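Local coordinates for protein probable 2-hydroxyhepta-2,4-diene-1,7-dioate isomerase (PDB 2DFU) that probably binds a metal ion and isomerises 2-hydroxyhepta-2,4-diene-1,7-dioate, as a member of the fumarylacetoacetate hydrolase family, at residues A[3-14]-A[34-45]. Residues are numbered along the deposited sequence; the frame is centred on the assembly and turned at random.
Sequences ILRFNEGRWGVL and YDLASVTLLPPA
In the Rv2993c-like N-terminal region, the beta hairpin of strands 2-6 and 10-15, its turn carrying a G1 bulge at Gly9 and Arg10 opposite Phe6, is met by the short antiparallel strand 41-42. Asn7 grips Thr40 twice: its backbone N donates to Thr40 O, while Asn7 OD1 takes Thr40 N nearly along the C=O axis (2.9 Å, 172° at the hydrogen). Beyond, Leu42 N donates to Arg5 O at 2.9 Å, and a water bridges Arg5 N and Leu42 O. Arg5 CG lies against one face of the Trp11 indole, toward its rim; further out the chain bends at chi3, and NH1 reaches Pro43 O at 2.9 Å, in both the guanidinium and carbonyl planes. Leu42 CD1 sits over one guanidinium face, toward its rim. A leucine in place of Arg5 would probably leave Pro43 O without this donor and Leu42 CD1 without that face. With CG set between the backbone N and the carbonyl carbon (chi1 62°), Phe6 turns its CE2 edge to the face of Tyr34, a T-shaped stack with centroids 5.1 Å apart and planes at 67°; Val39 CG1 packs on Phe6 CD2 (3.8 Å). On the same side of the strand, Leu4 CD1 meets Leu41 CD2 crosswise at 3.5 Å.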
loop_
_atom_site.group_PDB
_atom_site.type_symbol
_atom_site.label_atom_id
_atom_site.label_comp_id
_atom_site.label_asym_id
_atom_site.label_seq_id
_atom_site.Cartn_x
_atom_site.Cartn_y
_atom_site.Cartn_z
ATOM N N ILE A 3 1.712 14.517 -18.942
ATOM C CA ILE A 3 2.863 14.440 -18.053
ATOM C C ILE A 3 3.297 12.981 -17.960
ATOM O O ILE A 3 2.462 12.092 -17.775
ATOM C CB ILE A 3 2.505 14.955 -16.634
ATOM C CG1 ILE A 3 2.433 16.487 -16.648
ATOM C CG2 ILE A 3 3.516 14.438 -15.608
ATOM C CD1 ILE A 3 2.065 17.095 -15.305
ATOM N N LEU A 4 4.596 12.730 -18.091
ATOM C CA LEU A 4 5.083 11.356 -18.008
ATOM C C LEU A 4 6.329 11.197 -17.148
ATOM O O LEU A 4 6.981 12.174 -16.788
ATOM C CB LEU A 4 5.388 10.809 -19.404
ATOM C CG LEU A 4 6.539 11.497 -20.142
ATOM C CD1 LEU A 4 7.169 10.545 -21.156
ATOM C CD2 LEU A 4 6.019 12.748 -20.820
ATOM N N ARG A 5 6.627 9.950 -16.801
ATOM C CA ARG A 5 7.822 9.611 -16.027
ATOM C C ARG A 5 8.604 8.694 -16.943
ATOM O O ARG A 5 8.021 7.814 -17.568
ATOM C CB ARG A 5 7.481 8.842 -14.747
ATOM C CG ARG A 5 7.191 9.709 -13.548
ATOM C CD ARG A 5 6.936 8.845 -12.316
ATOM N NE ARG A 5 8.161 8.294 -11.745
ATOM C CZ ARG A 5 8.440 6.998 -11.641
ATOM N NH1 ARG A 5 7.590 6.080 -12.080
ATOM N NH2 ARG A 5 9.568 6.617 -11.056
ATOM N N PHE A 6 9.913 8.884 -17.022
ATOM C CA PHE A 6 10.718 8.059 -17.906
ATOM C C PHE A 6 12.148 7.857 -17.410
ATOM O O PHE A 6 12.617 8.553 -16.507
ATOM C CB PHE A 6 10.752 8.689 -19.298
ATOM C CG PHE A 6 11.375 10.049 -19.323
ATOM C CD1 PHE A 6 10.669 11.159 -18.875
ATOM C CD2 PHE A 6 12.690 10.216 -19.750
ATOM C CE1 PHE A 6 11.262 12.418 -18.846
ATOM C CE2 PHE A 6 13.295 11.469 -19.724
ATOM C CZ PHE A 6 12.578 12.576 -19.269
ATOM N N ASN A 7 12.830 6.892 -18.019
ATOM C CA ASN A 7 14.211 6.567 -17.680
ATOM C C ASN A 7 14.437 6.420 -16.178
ATOM O O ASN A 7 13.729 5.666 -15.527
ATOM C CB ASN A 7 15.149 7.618 -18.282
ATOM C CG ASN A 7 15.176 7.563 -19.805
ATOM O OD1 ASN A 7 14.555 6.689 -20.417
ATOM N ND2 ASN A 7 15.899 8.493 -20.423
ATOM N N GLU A 8 15.407 7.127 -15.612
ATOM C CA GLU A 8 15.642 6.979 -14.177
ATOM C C GLU A 8 14.719 7.829 -13.305
ATOM O O GLU A 8 15.176 8.699 -12.560
ATOM C CB GLU A 8 17.110 7.275 -13.826
ATOM C CG GLU A 8 17.662 8.574 -14.392
ATOM C CD GLU A 8 18.080 8.451 -15.854
ATOM O OE1 GLU A 8 18.954 7.611 -16.161
ATOM O OE2 GLU A 8 17.542 9.196 -16.694
ATOM N N GLY A 9 13.419 7.564 -13.399
ATOM C CA GLY A 9 12.450 8.299 -12.605
ATOM C C GLY A 9 12.369 9.787 -12.908
ATOM O O GLY A 9 12.014 10.583 -12.037
ATOM N N ARG A 10 12.696 10.173 -14.135
ATOM C CA ARG A 10 12.638 11.576 -14.517
ATOM C C ARG A 10 11.207 11.937 -14.892
ATOM O O ARG A 10 10.420 11.066 -15.252
ATOM C CB ARG A 10 13.559 11.847 -15.710
ATOM C CG ARG A 10 15.049 11.726 -15.397
ATOM C CD ARG A 10 15.895 11.901 -16.658
ATOM N NE ARG A 10 17.322 11.715 -16.399
ATOM C CZ ARG A 10 18.185 12.697 -16.147
ATOM N NH1 ARG A 10 17.778 13.957 -16.122
ATOM N NH2 ARG A 10 19.460 12.412 -15.911
ATOM N N TRP A 11 10.872 13.218 -14.780
ATOM C CA TRP A 11 9.548 13.697 -15.143
ATOM C C TRP A 11 9.668 14.568 -16.388
ATOM O O TRP A 11 10.713 15.164 -16.644
ATOM C CB TRP A 11 8.924 14.533 -14.018
ATOM C CG TRP A 11 8.448 13.744 -12.832
ATOM C CD1 TRP A 11 9.137 13.503 -11.673
ATOM C CD2 TRP A 11 7.162 13.130 -12.670
ATOM N NE1 TRP A 11 8.351 12.781 -10.798
ATOM C CE2 TRP A 11 7.137 12.541 -11.386
ATOM C CE3 TRP A 11 6.028 13.023 -13.485
ATOM C CZ2 TRP A 11 6.019 11.857 -10.898
ATOM C CZ3 TRP A 11 4.915 12.343 -13.001
ATOM C CH2 TRP A 11 4.918 11.769 -11.718
ATOM N N GLY A 12 8.592 14.638 -17.158
ATOM C CA GLY A 12 8.612 15.453 -18.354
ATOM C C GLY A 12 7.227 15.683 -18.916
ATOM O O GLY A 12 6.244 15.098 -18.450
ATOM N N VAL A 13 7.160 16.549 -19.920
ATOM C CA VAL A 13 5.914 16.875 -20.594
ATOM C C VAL A 13 6.053 16.423 -22.042
ATOM O O VAL A 13 7.126 16.535 -22.630
ATOM C CB VAL A 13 5.639 18.394 -20.544
ATOM C CG1 VAL A 13 4.456 18.744 -21.416
ATOM C CG2 VAL A 13 5.355 18.810 -19.109
ATOM N N LEU A 14 4.971 15.908 -22.610
ATOM C CA LEU A 14 4.997 15.429 -23.981
ATOM C C LEU A 14 4.490 16.461 -24.983
ATOM O O LEU A 14 3.425 17.045 -24.809
ATOM C CB LEU A 14 4.157 14.155 -24.107
ATOM C CG LEU A 14 4.124 13.497 -25.494
ATOM C CD1 LEU A 14 5.478 12.873 -25.775
ATOM C CD2 LEU A 14 3.029 12.441 -25.558
ATOM N N TYR A 34 14.151 14.771 -25.109
ATOM C CA TYR A 34 14.436 13.443 -25.633
ATOM C C TYR A 34 13.362 13.075 -26.639
ATOM O O TYR A 34 12.268 13.631 -26.604
ATOM C CB TYR A 34 14.386 12.390 -24.522
ATOM C CG TYR A 34 15.217 12.666 -23.292
ATOM C CD1 TYR A 34 14.859 13.667 -22.386
ATOM C CD2 TYR A 34 16.344 11.893 -23.008
ATOM C CE1 TYR A 34 15.602 13.889 -21.224
ATOM C CE2 TYR A 34 17.093 12.103 -21.851
ATOM C CZ TYR A 34 16.718 13.101 -20.964
ATOM O OH TYR A 34 17.456 13.299 -19.819
ATOM N N ASP A 35 13.665 12.143 -27.537
ATOM C CA ASP A 35 12.653 11.677 -28.478
ATOM C C ASP A 35 11.884 10.621 -27.693
ATOM O O ASP A 35 12.480 9.840 -26.955
ATOM C CB ASP A 35 13.278 11.021 -29.719
ATOM C CG ASP A 35 13.878 12.034 -30.676
ATOM O OD1 ASP A 35 13.253 13.095 -30.887
ATOM O OD2 ASP A 35 14.968 11.765 -31.229
ATOM N N LEU A 36 10.567 10.593 -27.845
ATOM C CA LEU A 36 9.763 9.618 -27.130
ATOM C C LEU A 36 10.257 8.188 -27.356
ATOM O O LEU A 36 10.390 7.405 -26.409
ATOM C CB LEU A 36 8.300 9.718 -27.565
ATOM C CG LEU A 36 7.371 8.722 -26.871
ATOM C CD1 LEU A 36 7.457 8.897 -25.357
ATOM C CD2 LEU A 36 5.950 8.930 -27.355
ATOM N N ALA A 37 10.529 7.856 -28.615
ATOM C CA ALA A 37 10.976 6.515 -28.978
ATOM C C ALA A 37 12.266 6.089 -28.287
ATOM O O ALA A 37 12.550 4.901 -28.181
ATOM C CB ALA A 37 11.142 6.414 -30.513
ATOM N N SER A 38 13.036 7.055 -27.801
ATOM C CA SER A 38 14.304 6.756 -27.145
ATOM C C SER A 38 14.257 6.598 -25.625
ATOM O O SER A 38 15.257 6.211 -25.017
ATOM C CB SER A 38 15.331 7.842 -27.489
ATOM O OG SER A 38 15.471 7.985 -28.891
ATOM N N VAL A 39 13.127 6.904 -24.996
ATOM C CA VAL A 39 13.065 6.775 -23.543
ATOM C C VAL A 39 12.314 5.536 -23.089
ATOM O O VAL A 39 11.584 4.924 -23.859
ATOM C CB VAL A 39 12.396 8.011 -22.882
ATOM C CG1 VAL A 39 13.049 9.283 -23.386
ATOM C CG2 VAL A 39 10.894 8.025 -23.170
ATOM N N THR A 40 12.518 5.161 -21.832
ATOM C CA THR A 40 11.815 4.021 -21.261
ATOM C C THR A 40 10.660 4.593 -20.438
ATOM O O THR A 40 10.873 5.203 -19.387
ATOM C CB THR A 40 12.725 3.195 -20.338
ATOM O OG1 THR A 40 13.797 2.628 -21.107
ATOM C CG2 THR A 40 11.930 2.078 -19.675
ATOM N N LEU A 41 9.442 4.413 -20.935
ATOM C CA LEU A 41 8.255 4.906 -20.252
ATOM C C LEU A 41 8.009 4.173 -18.944
ATOM O O LEU A 41 8.084 2.954 -18.890
ATOM C CB LEU A 41 7.021 4.736 -21.132
ATOM C CG LEU A 41 6.392 5.968 -21.771
ATOM C CD1 LEU A 41 4.972 5.606 -22.183
ATOM C CD2 LEU A 41 6.368 7.130 -20.790
ATOM N N LEU A 42 7.700 4.932 -17.901
ATOM C CA LEU A 42 7.417 4.370 -16.586
ATOM C C LEU A 42 5.991 4.729 -16.171
ATOM O O LEU A 42 5.348 5.578 -16.790
ATOM C CB LEU A 42 8.382 4.957 -15.545
ATOM C CG LEU A 42 9.887 4.754 -15.745
ATOM C CD1 LEU A 42 10.661 5.552 -14.686
ATOM C CD2 LEU A 42 10.215 3.255 -15.654
ATOM N N PRO A 43 5.469 4.068 -15.130
ATOM C CA PRO A 43 4.111 4.417 -14.702
ATOM C C PRO A 43 4.207 5.896 -14.278
ATOM O O PRO A 43 5.163 6.293 -13.606
ATOM C CB PRO A 43 3.879 3.482 -13.525
ATOM C CG PRO A 43 4.666 2.261 -13.917
ATOM C CD PRO A 43 5.953 2.859 -14.436
ATOM N N PRO A 44 3.225 6.724 -14.664
ATOM C CA PRO A 44 3.206 8.156 -14.342
ATOM C C PRO A 44 2.888 8.560 -12.905
ATOM O O PRO A 44 2.159 9.531 -12.673
ATOM C CB PRO A 44 2.182 8.703 -15.326
ATOM C CG PRO A 44 1.171 7.592 -15.358
ATOM C CD PRO A 44 2.035 6.345 -15.450
ATOM N N ALA A 45 3.435 7.825 -11.947
ATOM C CA ALA A 45 3.220 8.127 -10.536
ATOM C C ALA A 45 4.153 7.298 -9.665
ATOM O O ALA A 45 4.695 6.296 -10.114
ATOM C CB ALA A 45 1.764 7.840 -10.151
HETATM O O HOH W 1 4.597 7.992 -17.661
HETATM O O HOH W 2 16.766 8.158 -23.599
HETATM O O HOH W 3 18.015 10.120 -18.909
HETATM O O HOH W 4 16.065 4.252 -22.304
#